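Local coordinates for copper-containing nitrite reductase (Thermus scotoductus, PDB 6HBE), which probably reduces nitrite to nitric oxide, using electrons delivered by cytochrome c, as a three-domain copper enzyme that assembles into a homotrimer, at residues C[142-148]-C[198-202]; C[153-159]-C[288-294]; C[166-171]-C[352-357]. All blocks are in the same frame, centred on the assembly; numbering follows the deposited sequence.

Contact 1 (C[142-148]-C[198-202]); sequences YRMEREL and DYLRI
Tyr-199 and Met-144 meet because each sends CG anti to its own backbone nitrogen, with chi1 162° for the tyrosine and -167° for the methionine, so that the ring projects from strand 199-208 and the thioether slides past it in the opposite direction. The short helix 143-148 thereby packs on a six-stranded sheet of a cupredoxin-type beta-sandwich, running roughly antiparallel to strand segment 199-202, the two axes 10.2 Å apart. Met-144 CG lies over one face of the ring, 4.1 Å from the centroid of Tyr-199. The Met-144 chain runs on straight through its second torsion, which carries SD obliquely to the ring, a Met-aromatic contact with SD 3.4 Å from Tyr-199 CD1; the bend at the last torsion turns only CE. Further along the helix, Leu-148 CD1 comes to 3.8 Å from Tyr-199 CD2. The polar end of this ring is tied down as well: its hydroxyl accepts from Arg-201 NH1 (OH to NH1 2.9 Å) and is also hydrogen-bonded to Glu-252, whose other carboxylate oxygen receives the backbone N-H of Met-144. One residue of strand 248-254 thus holds both partners of the Met-aromatic pair. Arg-201 NH1 has a second acceptor, Glu-145 OE1, in a salt bridge with an N-H...O angle of 164°. The extended glutamate offers OE1 on its anti side, and its carboxylate is nearly coplanar with the guanidinium. Two acceptors for NH1, together with the bond from NE to Tyr-203 OH, should limit rotation of the arginine. Tyr-142, at the N-cap position with its hydroxyl bonded to the carbonyl of Gly-229, places one ring carbon, CD2, over a face of this guanidinium, 3.8 Å from Arg-201 NE.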
loop_
_atom_site.group_PDB
_atom_site.type_symbol
_atom_site.label_atom_id
_atom_site.label_comp_id
_atom_site.label_asym_id
_atom_site.label_seq_id
_atom_site.Cartn_x
_atom_site.Cartn_y
_atom_site.Cartn_z
ATOM N N TYR C 142 26.015 -3.407 -22.867
ATOM C CA TYR C 142 25.148 -2.259 -22.543
ATOM C C TYR C 142 25.725 -0.990 -23.196
ATOM O O TYR C 142 26.925 -0.923 -23.517
ATOM C CB TYR C 142 25.015 -2.083 -20.998
ATOM C CG TYR C 142 24.281 -3.231 -20.288
ATOM C CD1 TYR C 142 22.884 -3.363 -20.365
ATOM C CD2 TYR C 142 24.980 -4.164 -19.534
ATOM C CE1 TYR C 142 22.224 -4.414 -19.717
ATOM C CE2 TYR C 142 24.336 -5.213 -18.885
ATOM C CZ TYR C 142 22.962 -5.341 -18.969
ATOM O OH TYR C 142 22.354 -6.402 -18.321
ATOM N N ARG C 143 24.877 0.011 -23.404
ATOM C CA ARG C 143 25.233 1.171 -24.215
ATOM C C ARG C 143 26.447 1.986 -23.727
ATOM O O ARG C 143 27.306 2.357 -24.556
ATOM C CB ARG C 143 24.001 2.049 -24.422
ATOM C CG ARG C 143 24.245 3.330 -25.189
ATOM C CD ARG C 143 22.941 3.934 -25.664
ATOM N NE ARG C 143 23.074 5.365 -25.849
ATOM C CZ ARG C 143 22.079 6.178 -26.164
ATOM N NH1 ARG C 143 20.858 5.702 -26.381
ATOM N NH2 ARG C 143 22.314 7.480 -26.266
ATOM N N MET C 144 26.545 2.264 -22.419
ATOM C CA MET C 144 27.671 3.043 -21.885
ATOM C C MET C 144 29.003 2.271 -21.970
ATOM O O MET C 144 30.056 2.875 -22.169
ATOM C CB MET C 144 27.433 3.526 -20.440
ATOM C CG MET C 144 28.443 4.592 -19.963
ATOM S SD MET C 144 28.075 5.260 -18.303
ATOM C CE MET C 144 26.713 6.364 -18.698
ATOM N N GLU C 145 28.978 0.952 -21.802
ATOM C CA GLU C 145 30.189 0.140 -22.036
ATOM C C GLU C 145 30.622 0.228 -23.504
ATOM O O GLU C 145 31.793 0.460 -23.791
ATOM C CB GLU C 145 29.992 -1.325 -21.642
ATOM C CG GLU C 145 31.181 -2.231 -22.013
ATOM C CD GLU C 145 31.284 -3.528 -21.207
ATOM O OE1 GLU C 145 30.452 -3.814 -20.309
ATOM O OE2 GLU C 145 32.244 -4.283 -21.470
ATOM N N ARG C 146 29.683 0.073 -24.420
ATOM C CA ARG C 146 29.989 0.168 -25.854
ATOM C C ARG C 146 30.603 1.535 -26.161
ATOM O O ARG C 146 31.712 1.600 -26.703
ATOM C CB ARG C 146 28.748 -0.089 -26.719
ATOM C CG ARG C 146 29.022 0.013 -28.221
ATOM C CD ARG C 146 27.836 -0.349 -29.120
ATOM N NE ARG C 146 26.705 0.584 -29.001
ATOM C CZ ARG C 146 25.538 0.366 -28.379
ATOM N NH1 ARG C 146 25.257 -0.781 -27.762
ATOM N NH2 ARG C 146 24.626 1.336 -28.371
ATOM N N GLU C 147 29.897 2.605 -25.781
ATOM C CA GLU C 147 30.348 3.996 -25.993
ATOM C C GLU C 147 31.707 4.352 -25.393
ATOM O O GLU C 147 32.461 5.093 -26.015
ATOM C CB GLU C 147 29.292 5.014 -25.501
ATOM C CG GLU C 147 28.018 5.054 -26.362
ATOM C CD GLU C 147 26.899 5.906 -25.767
ATOM O OE1 GLU C 147 26.970 6.311 -24.591
ATOM O OE2 GLU C 147 25.936 6.199 -26.472
ATOM N N LEU C 148 32.028 3.861 -24.198
ATOM C CA LEU C 148 33.306 4.188 -23.568
ATOM C C LEU C 148 34.454 3.245 -23.959
ATOM O O LEU C 148 35.626 3.562 -23.715
ATOM C CB LEU C 148 33.154 4.232 -22.037
ATOM C CG LEU C 148 32.190 5.308 -21.503
ATOM C CD1 LEU C 148 32.058 5.160 -19.992
ATOM C CD2 LEU C 148 32.648 6.717 -21.855
ATOM N N ASP C 198 33.801 8.195 -12.196
ATOM C CA ASP C 198 33.641 6.721 -12.345
ATOM C C ASP C 198 32.399 6.344 -13.168
ATOM O O ASP C 198 31.298 6.941 -12.984
ATOM C CB ASP C 198 33.447 6.031 -10.973
ATOM C CG ASP C 198 34.726 5.665 -10.288
ATOM O OD1 ASP C 198 35.821 5.705 -10.905
ATOM O OD2 ASP C 198 34.621 5.335 -9.078
ATOM N N TYR C 199 32.561 5.352 -14.038
ATOM C CA TYR C 199 31.429 4.665 -14.675
ATOM C C TYR C 199 30.925 3.557 -13.730
ATOM O O TYR C 199 31.607 2.534 -13.531
ATOM C CB TYR C 199 31.851 4.130 -16.055
ATOM C CG TYR C 199 31.002 3.042 -16.698
ATOM C CD1 TYR C 199 29.619 2.890 -16.425
ATOM C CD2 TYR C 199 31.577 2.170 -17.642
ATOM C CE1 TYR C 199 28.880 1.882 -17.022
ATOM C CE2 TYR C 199 30.829 1.160 -18.249
ATOM C CZ TYR C 199 29.479 1.034 -17.957
ATOM O OH TYR C 199 28.763 0.028 -18.574
ATOM N N LEU C 200 29.745 3.781 -13.127
ATOM C CA LEU C 200 29.098 2.773 -12.274
ATOM C C LEU C 200 28.047 1.974 -13.036
ATOM O O LEU C 200 27.310 2.541 -13.841
ATOM C CB LEU C 200 28.434 3.438 -11.050
ATOM C CG LEU C 200 29.325 4.306 -10.155
ATOM C CD1 LEU C 200 28.541 4.771 -8.931
ATOM C CD2 LEU C 200 30.611 3.625 -9.682
ATOM N N ARG C 201 27.965 0.666 -12.769
ATOM C CA ARG C 201 26.816 -0.147 -13.233
ATOM C C ARG C 201 26.131 -0.793 -12.008
ATOM O O ARG C 201 26.776 -1.487 -11.227
ATOM C CB ARG C 201 27.212 -1.177 -14.304
ATOM C CG ARG C 201 26.015 -1.797 -15.060
ATOM C CD ARG C 201 26.393 -2.191 -16.487
ATOM N NE ARG C 201 27.146 -3.444 -16.536
ATOM C CZ ARG C 201 28.162 -3.739 -17.369
ATOM N NH1 ARG C 201 28.635 -2.874 -18.265
ATOM N NH2 ARG C 201 28.705 -4.948 -17.294
ATOM N N ILE C 202 24.823 -0.526 -11.846
ATOM C CA ILE C 202 24.048 -0.928 -10.660
ATOM C C ILE C 202 23.091 -2.033 -11.138
ATOM O O ILE C 202 22.427 -1.884 -12.169
ATOM C CB ILE C 202 23.266 0.265 -10.050
ATOM C CG1 ILE C 202 24.236 1.391 -9.634
ATOM C CG2 ILE C 202 22.430 -0.172 -8.836
ATOM C CD1 ILE C 202 23.566 2.730 -9.406
#

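Contact 2 (C[153-159]-C[288-294]); sequences DLKLYII and RIPEVRA
Tyr-157 N and Val-292 O form the firmer bond of a single parallel beta bridge that pairs Leu-156 with Val-292, and through it the loop 288-294 runs alongside strand 154-163 of the cupredoxin-type sandwich. Tyr-157 N donates to Val-292 O at 2.9 Å, whereas the companion bond from Val-292 N to Lys-155 O is weak. Followed outward, the Tyr-157 side chain begins with CB, 3.9 Å from Ala-294 CB. With CG anti to the carbonyl carbon (chi1 -59°), the ring turns its edge to the loop, and CD1 sits 3.3 Å from Val-292 O, near the ring plane. CE1 then approaches the Glu-291 carboxylate, and at the tip OH meets a water that donates a hydrogen bond to Glu-291 OE1 (2.6 Å from the water oxygen). Tyr-203 stacks on this ring. At the start of the loop, the Arg-288 chain folds back so that its CD lies 3.2 Å from Asp-153 O and its guanidinium face covers Asp-153 CB, while NH1 forms a salt bridge with Asp-198. Replacing Arg-288 by alanine is likely to leave the Asp-198 carboxylate without this charged mate and the Asp-153 carbonyl without the side chain lying over it. Leu-154 CD1 reaches the carbonyl of Ile-289. At the bridged pair itself, Leu-156 CD2 lies against Val-292 CG2 at 3.5 Å.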
loop_
_atom_site.group_PDB
_atom_site.type_symbol
_atom_site.label_atom_id
_atom_site.label_comp_id
_atom_site.label_asym_id
_atom_site.label_seq_id
_atom_site.Cartn_x
_atom_site.Cartn_y
_atom_site.Cartn_z
ATOM N N ASP C 153 33.926 0.908 -13.877
ATOM C CA ASP C 153 34.903 1.087 -12.820
ATOM C C ASP C 153 34.492 0.412 -11.510
ATOM O O ASP C 153 35.342 -0.055 -10.787
ATOM C CB ASP C 153 35.182 2.583 -12.604
ATOM C CG ASP C 153 35.771 3.245 -13.856
ATOM O OD1 ASP C 153 36.810 2.765 -14.340
ATOM O OD2 ASP C 153 35.188 4.201 -14.388
ATOM N N LEU C 154 33.190 0.359 -11.200
ATOM C CA LEU C 154 32.686 -0.429 -10.071
ATOM C C LEU C 154 31.251 -0.933 -10.381
ATOM O O LEU C 154 30.419 -0.173 -10.891
ATOM C CB LEU C 154 32.688 0.413 -8.796
ATOM C CG LEU C 154 32.325 -0.232 -7.458
ATOM C CD1 LEU C 154 33.241 -1.386 -7.025
ATOM C CD2 LEU C 154 32.323 0.845 -6.398
ATOM N N LYS C 155 31.009 -2.215 -10.088
ATOM C CA LYS C 155 29.664 -2.823 -10.137
ATOM C C LYS C 155 29.098 -2.894 -8.728
ATOM O O LYS C 155 29.795 -3.296 -7.793
ATOM C CB LYS C 155 29.736 -4.217 -10.743
ATOM C CG LYS C 155 30.118 -4.219 -12.221
ATOM C CD LYS C 155 30.250 -5.653 -12.725
ATOM C CE LYS C 155 30.363 -5.703 -14.252
ATOM N NZ LYS C 155 30.462 -7.108 -14.725
ATOM N N LEU C 156 27.820 -2.527 -8.592
ATOM C CA LEU C 156 27.120 -2.516 -7.322
ATOM C C LEU C 156 25.862 -3.383 -7.525
ATOM O O LEU C 156 25.069 -3.090 -8.418
ATOM C CB LEU C 156 26.709 -1.103 -6.954
ATOM C CG LEU C 156 27.818 -0.043 -6.826
ATOM C CD1 LEU C 156 27.191 1.284 -6.457
ATOM C CD2 LEU C 156 28.845 -0.432 -5.767
ATOM N N TYR C 157 25.725 -4.428 -6.717
ATOM C CA TYR C 157 24.569 -5.345 -6.748
ATOM C C TYR C 157 23.742 -5.117 -5.484
ATOM O O TYR C 157 24.257 -5.275 -4.347
ATOM C CB TYR C 157 25.037 -6.789 -6.862
ATOM C CG TYR C 157 25.884 -7.137 -8.096
ATOM C CD1 TYR C 157 27.281 -7.039 -8.057
ATOM C CD2 TYR C 157 25.319 -7.667 -9.232
ATOM C CE1 TYR C 157 28.077 -7.409 -9.131
ATOM C CE2 TYR C 157 26.102 -8.055 -10.311
ATOM C CZ TYR C 157 27.500 -7.909 -10.252
ATOM O OH TYR C 157 28.314 -8.268 -11.311
ATOM N N ILE C 158 22.471 -4.725 -5.669
ATOM C CA ILE C 158 21.614 -4.291 -4.551
ATOM C C ILE C 158 20.236 -4.998 -4.558
ATOM O O ILE C 158 19.522 -4.924 -5.554
ATOM C CB ILE C 158 21.331 -2.757 -4.655
ATOM C CG1 ILE C 158 22.631 -1.924 -4.679
ATOM C CG2 ILE C 158 20.440 -2.289 -3.497
ATOM C CD1 ILE C 158 23.284 -1.787 -3.324
ATOM N N ILE C 159 19.854 -5.605 -3.436
ATOM C CA ILE C 159 18.472 -6.070 -3.210
ATOM C C ILE C 159 17.821 -5.171 -2.187
ATOM O O ILE C 159 18.446 -4.862 -1.165
ATOM C CB ILE C 159 18.417 -7.540 -2.730
ATOM C CG1 ILE C 159 18.601 -8.470 -3.939
ATOM C CG2 ILE C 159 17.119 -7.858 -2.002
ATOM C CD1 ILE C 159 18.819 -9.942 -3.601
ATOM N N ARG C 288 39.920 1.507 -5.207
ATOM C CA ARG C 288 38.998 0.599 -5.835
ATOM C C ARG C 288 38.679 -0.616 -4.930
ATOM O O ARG C 288 39.487 -1.542 -4.786
ATOM C CB ARG C 288 39.541 0.158 -7.173
ATOM C CG ARG C 288 38.509 -0.533 -8.031
ATOM C CD ARG C 288 37.356 0.399 -8.369
ATOM N NE ARG C 288 37.790 1.594 -9.113
ATOM C CZ ARG C 288 37.219 2.811 -9.067
ATOM N NH1 ARG C 288 36.191 3.080 -8.245
ATOM N NH2 ARG C 288 37.702 3.793 -9.840
ATOM N N ILE C 289 37.515 -0.581 -4.278
ATOM C CA ILE C 289 37.127 -1.667 -3.379
ATOM C C ILE C 289 36.578 -2.847 -4.165
ATOM O O ILE C 289 36.265 -2.710 -5.356
ATOM C CB ILE C 289 36.121 -1.215 -2.316
ATOM C CG1 ILE C 289 34.782 -0.749 -2.947
ATOM C CG2 ILE C 289 36.760 -0.148 -1.441
ATOM C CD1 ILE C 289 33.607 -0.996 -2.015
ATOM N N PRO C 290 36.471 -4.011 -3.514
ATOM C CA PRO C 290 35.806 -5.125 -4.207
ATOM C C PRO C 290 34.307 -4.839 -4.454
ATOM O O PRO C 290 33.689 -4.074 -3.698
ATOM C CB PRO C 290 35.958 -6.298 -3.233
ATOM C CG PRO C 290 36.901 -5.848 -2.164
ATOM C CD PRO C 290 36.856 -4.366 -2.130
ATOM N N GLU C 291 33.760 -5.444 -5.503
ATOM C CA GLU C 291 32.350 -5.262 -5.867
ATOM C C GLU C 291 31.389 -5.488 -4.697
ATOM O O GLU C 291 31.590 -6.366 -3.848
ATOM C CB GLU C 291 31.977 -6.120 -7.071
ATOM C CG GLU C 291 32.027 -7.609 -6.835
ATOM C CD GLU C 291 31.600 -8.437 -8.042
ATOM O OE1 GLU C 291 31.714 -7.958 -9.186
ATOM O OE2 GLU C 291 31.134 -9.572 -7.812
ATOM N N VAL C 292 30.326 -4.700 -4.666
ATOM C CA VAL C 292 29.317 -4.784 -3.601
ATOM C C VAL C 292 28.360 -5.900 -4.023
ATOM O O VAL C 292 27.678 -5.773 -5.046
ATOM C CB VAL C 292 28.589 -3.446 -3.409
ATOM C CG1 VAL C 292 27.435 -3.568 -2.395
ATOM C CG2 VAL C 292 29.582 -2.395 -2.919
ATOM N N ARG C 293 28.374 -6.999 -3.275
ATOM C CA ARG C 293 27.524 -8.170 -3.545
ATOM C C ARG C 293 26.135 -8.029 -2.865
ATOM O O ARG C 293 26.001 -7.501 -1.723
ATOM C CB ARG C 293 28.216 -9.455 -3.044
ATOM C CG ARG C 293 29.614 -9.699 -3.622
ATOM C CD ARG C 293 30.338 -10.867 -2.951
ATOM N NE ARG C 293 29.637 -12.115 -3.223
ATOM C CZ ARG C 293 29.624 -12.776 -4.380
ATOM N NH1 ARG C 293 30.356 -12.399 -5.415
ATOM N NH2 ARG C 293 28.888 -13.885 -4.472
ATOM N N ALA C 294 25.126 -8.616 -3.495
ATOM C CA ALA C 294 23.748 -8.506 -3.001
ATOM C C ALA C 294 23.453 -9.626 -2.023
ATOM O O ALA C 294 22.585 -10.481 -2.287
ATOM C CB ALA C 294 22.786 -8.517 -4.152
HETATM O O HOH W 1 30.472 -9.463 -10.948
#

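Contact 3 (C[166-171]-C[352-357]); sequences SGRDFY and QMVGNS
Gly-167 and Gly-355 bring two backbones together, their CA atoms 3.9 Å apart, where the first turn of helix 167-172 meets the turn after strand 349-353 in the plastocyanin/azurin-like third domain. A beta carbon on either glycine would collide with the opposite backbone, and Gly-355 also has a positive phi. Serines take up two N-H groups of the first helical turn, those of Gly-167 and Asp-169. Ser-166 OG, at the N-cap, accepts from Asp-169 N, while Ser-357 OG of the other segment accepts from Gly-167 N at 3.1 Å. That same hydroxyl donates to Val-354 O (OG to O 2.8 Å), almost in line with the carbonyl bond, serving as donor and acceptor at once. Val-354 O takes a further CA-H...O contact from Gly-167 CA at 3.4 Å, and Val-354 N is bonded to Ser-357 O, closing the turn. Arg-168, bent at its second and third torsions, gives NH1 to Gln-352 OE1 at 2.8 Å (N-H...O angle 157°). The donor stands 30° out of the amide's carbonyl plane, and the NH2 group pairs with Asp-172. Val-354 CG2, anti to its backbone nitrogen, sits over the middle of the Tyr-171 ring, 3.7 Å from the centroid in a CH-pi contact, and also over one face of the Arg-168 guanidinium. Asp-377 receives the backbone N-H groups of Gly-355 and Asn-356 and makes a weak hydrogen bond with Tyr-171 OH; Asn-356 OD1 binds His-120. The turn thus rests on the helix that follows strand 154-163, with strand 349-353 lying between strands 358-359 and 370-375, while Lys-274 NZ of a neighbouring subunit hydrogen-bonds to Tyr-171 O at the C-terminal end of segment 166-171.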
loop_
_atom_site.group_PDB
_atom_site.type_symbol
_atom_site.label_atom_id
_atom_site.label_comp_id
_atom_site.label_asym_id
_atom_site.label_seq_id
_atom_site.Cartn_x
_atom_site.Cartn_y
_atom_site.Cartn_z
ATOM N N SER C 166 4.735 -9.780 12.075
ATOM C CA SER C 166 3.646 -10.759 12.207
ATOM C C SER C 166 3.063 -11.087 10.862
ATOM O O SER C 166 3.213 -10.314 9.924
ATOM C CB SER C 166 2.534 -10.256 13.115
ATOM O OG SER C 166 1.912 -9.087 12.589
ATOM N N GLY C 167 2.400 -12.242 10.770
ATOM C CA GLY C 167 1.669 -12.584 9.547
ATOM C C GLY C 167 0.463 -11.654 9.296
ATOM O O GLY C 167 0.050 -11.459 8.145
ATOM N N ARG C 168 -0.127 -11.125 10.362
ATOM C CA ARG C 168 -1.162 -10.100 10.294
ATOM C C ARG C 168 -0.629 -8.855 9.563
ATOM O O ARG C 168 -1.294 -8.328 8.682
ATOM C CB ARG C 168 -1.593 -9.702 11.720
ATOM C CG ARG C 168 -2.653 -8.611 11.852
ATOM C CD ARG C 168 -4.044 -9.011 11.396
ATOM N NE ARG C 168 -4.264 -8.852 9.950
ATOM C CZ ARG C 168 -5.164 -9.499 9.210
ATOM N NH1 ARG C 168 -5.944 -10.464 9.721
ATOM N NH2 ARG C 168 -5.270 -9.199 7.904
ATOM N N ASP C 169 0.557 -8.394 9.945
ATOM C CA ASP C 169 1.183 -7.214 9.294
ATOM C C ASP C 169 1.558 -7.549 7.844
ATOM O O ASP C 169 1.429 -6.678 6.970
ATOM C CB ASP C 169 2.438 -6.757 10.035
ATOM C CG ASP C 169 2.129 -6.038 11.340
ATOM O OD1 ASP C 169 0.948 -5.718 11.579
ATOM O OD2 ASP C 169 3.082 -5.760 12.092
ATOM N N PHE C 170 1.975 -8.790 7.580
ATOM C CA PHE C 170 2.266 -9.215 6.198
ATOM C C PHE C 170 1.020 -9.106 5.274
ATOM O O PHE C 170 1.111 -8.579 4.137
ATOM C CB PHE C 170 2.870 -10.617 6.137
ATOM C CG PHE C 170 3.158 -11.080 4.719
ATOM C CD1 PHE C 170 4.141 -10.449 3.954
ATOM C CD2 PHE C 170 2.437 -12.117 4.165
ATOM C CE1 PHE C 170 4.373 -10.858 2.626
ATOM C CE2 PHE C 170 2.650 -12.510 2.833
ATOM C CZ PHE C 170 3.625 -11.878 2.079
ATOM N N TYR C 171 -0.121 -9.629 5.720
ATOM C CA TYR C 171 -1.404 -9.479 4.978
ATOM C C TYR C 171 -1.756 -8.002 4.742
ATOM O O TYR C 171 -2.161 -7.616 3.654
ATOM C CB TYR C 171 -2.561 -10.188 5.714
ATOM C CG TYR C 171 -2.836 -11.604 5.289
ATOM C CD1 TYR C 171 -1.872 -12.590 5.387
ATOM C CD2 TYR C 171 -4.113 -11.977 4.862
ATOM C CE1 TYR C 171 -2.136 -13.900 5.007
ATOM C CE2 TYR C 171 -4.395 -13.277 4.493
ATOM C CZ TYR C 171 -3.402 -14.238 4.557
ATOM O OH TYR C 171 -3.682 -15.527 4.153
ATOM N N GLN C 352 -6.620 -15.099 15.608
ATOM C CA GLN C 352 -6.496 -15.416 14.177
ATOM C C GLN C 352 -5.275 -16.262 13.895
ATOM O O GLN C 352 -4.201 -15.996 14.428
ATOM C CB GLN C 352 -6.376 -14.124 13.350
ATOM C CG GLN C 352 -7.541 -13.179 13.462
ATOM C CD GLN C 352 -7.404 -11.966 12.539
ATOM O OE1 GLN C 352 -6.299 -11.517 12.257
ATOM N NE2 GLN C 352 -8.518 -11.450 12.071
ATOM N N MET C 353 -5.433 -17.259 13.027
ATOM C CA MET C 353 -4.310 -17.871 12.322
ATOM C C MET C 353 -4.192 -17.096 11.000
ATOM O O MET C 353 -5.145 -17.038 10.249
ATOM C CB MET C 353 -4.564 -19.352 12.034
ATOM C CG MET C 353 -4.760 -20.209 13.286
ATOM S SD MET C 353 -6.190 -21.296 13.103
ATOM C CE MET C 353 -5.806 -22.537 14.367
ATOM N N VAL C 354 -3.033 -16.478 10.755
ATOM C CA VAL C 354 -2.863 -15.573 9.605
ATOM C C VAL C 354 -1.377 -15.428 9.243
ATOM O O VAL C 354 -0.546 -15.139 10.101
ATOM C CB VAL C 354 -3.574 -14.205 9.847
ATOM C CG1 VAL C 354 -3.123 -13.518 11.126
ATOM C CG2 VAL C 354 -3.419 -13.246 8.647
ATOM N N GLY C 355 -1.044 -15.638 7.963
ATOM C CA GLY C 355 0.363 -15.626 7.518
ATOM C C GLY C 355 1.275 -16.563 8.300
ATOM O O GLY C 355 2.384 -16.182 8.671
ATOM N N ASN C 356 0.802 -17.802 8.545
ATOM C CA ASN C 356 1.520 -18.795 9.366
ATOM C C ASN C 356 1.960 -18.208 10.708
ATOM O O ASN C 356 3.125 -18.314 11.100
ATOM C CB ASN C 356 2.708 -19.414 8.616
ATOM C CG ASN C 356 2.294 -20.347 7.486
ATOM O OD1 ASN C 356 1.136 -20.390 7.056
ATOM N ND2 ASN C 356 3.246 -21.126 7.008
ATOM N N SER C 357 1.018 -17.546 11.380
ATOM C CA SER C 357 1.229 -16.994 12.710
ATOM C C SER C 357 -0.064 -16.918 13.465
ATOM O O SER C 357 -1.133 -17.040 12.875
ATOM C CB SER C 357 1.910 -15.611 12.660
ATOM O OG SER C 357 1.032 -14.556 12.284
#

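Contacts 1 and 2 share one sheet, in which strands 199-208 and 154-163 are neighbours, and their centres lie about 14 Å apart. Tyr-199 O probably accepts from Asp-153 N at 2.9 Å, and the Asp-198 to Arg-288 salt bridge also joins them. Strand 154-163 leads to helix 167-172 and contact 3, centred about 35 Å from the centre of contact 2 and about 44 Å from that of contact 1. Contact 1 is remote from the metal sites. In contact 2 the Ile-159 side chain is about 13 Å from a bound copper; in contact 3 that of Ser-357 is about 9 Å from one, and Gly-355 is about 6 Å from the side chain of His-390, a copper ligand.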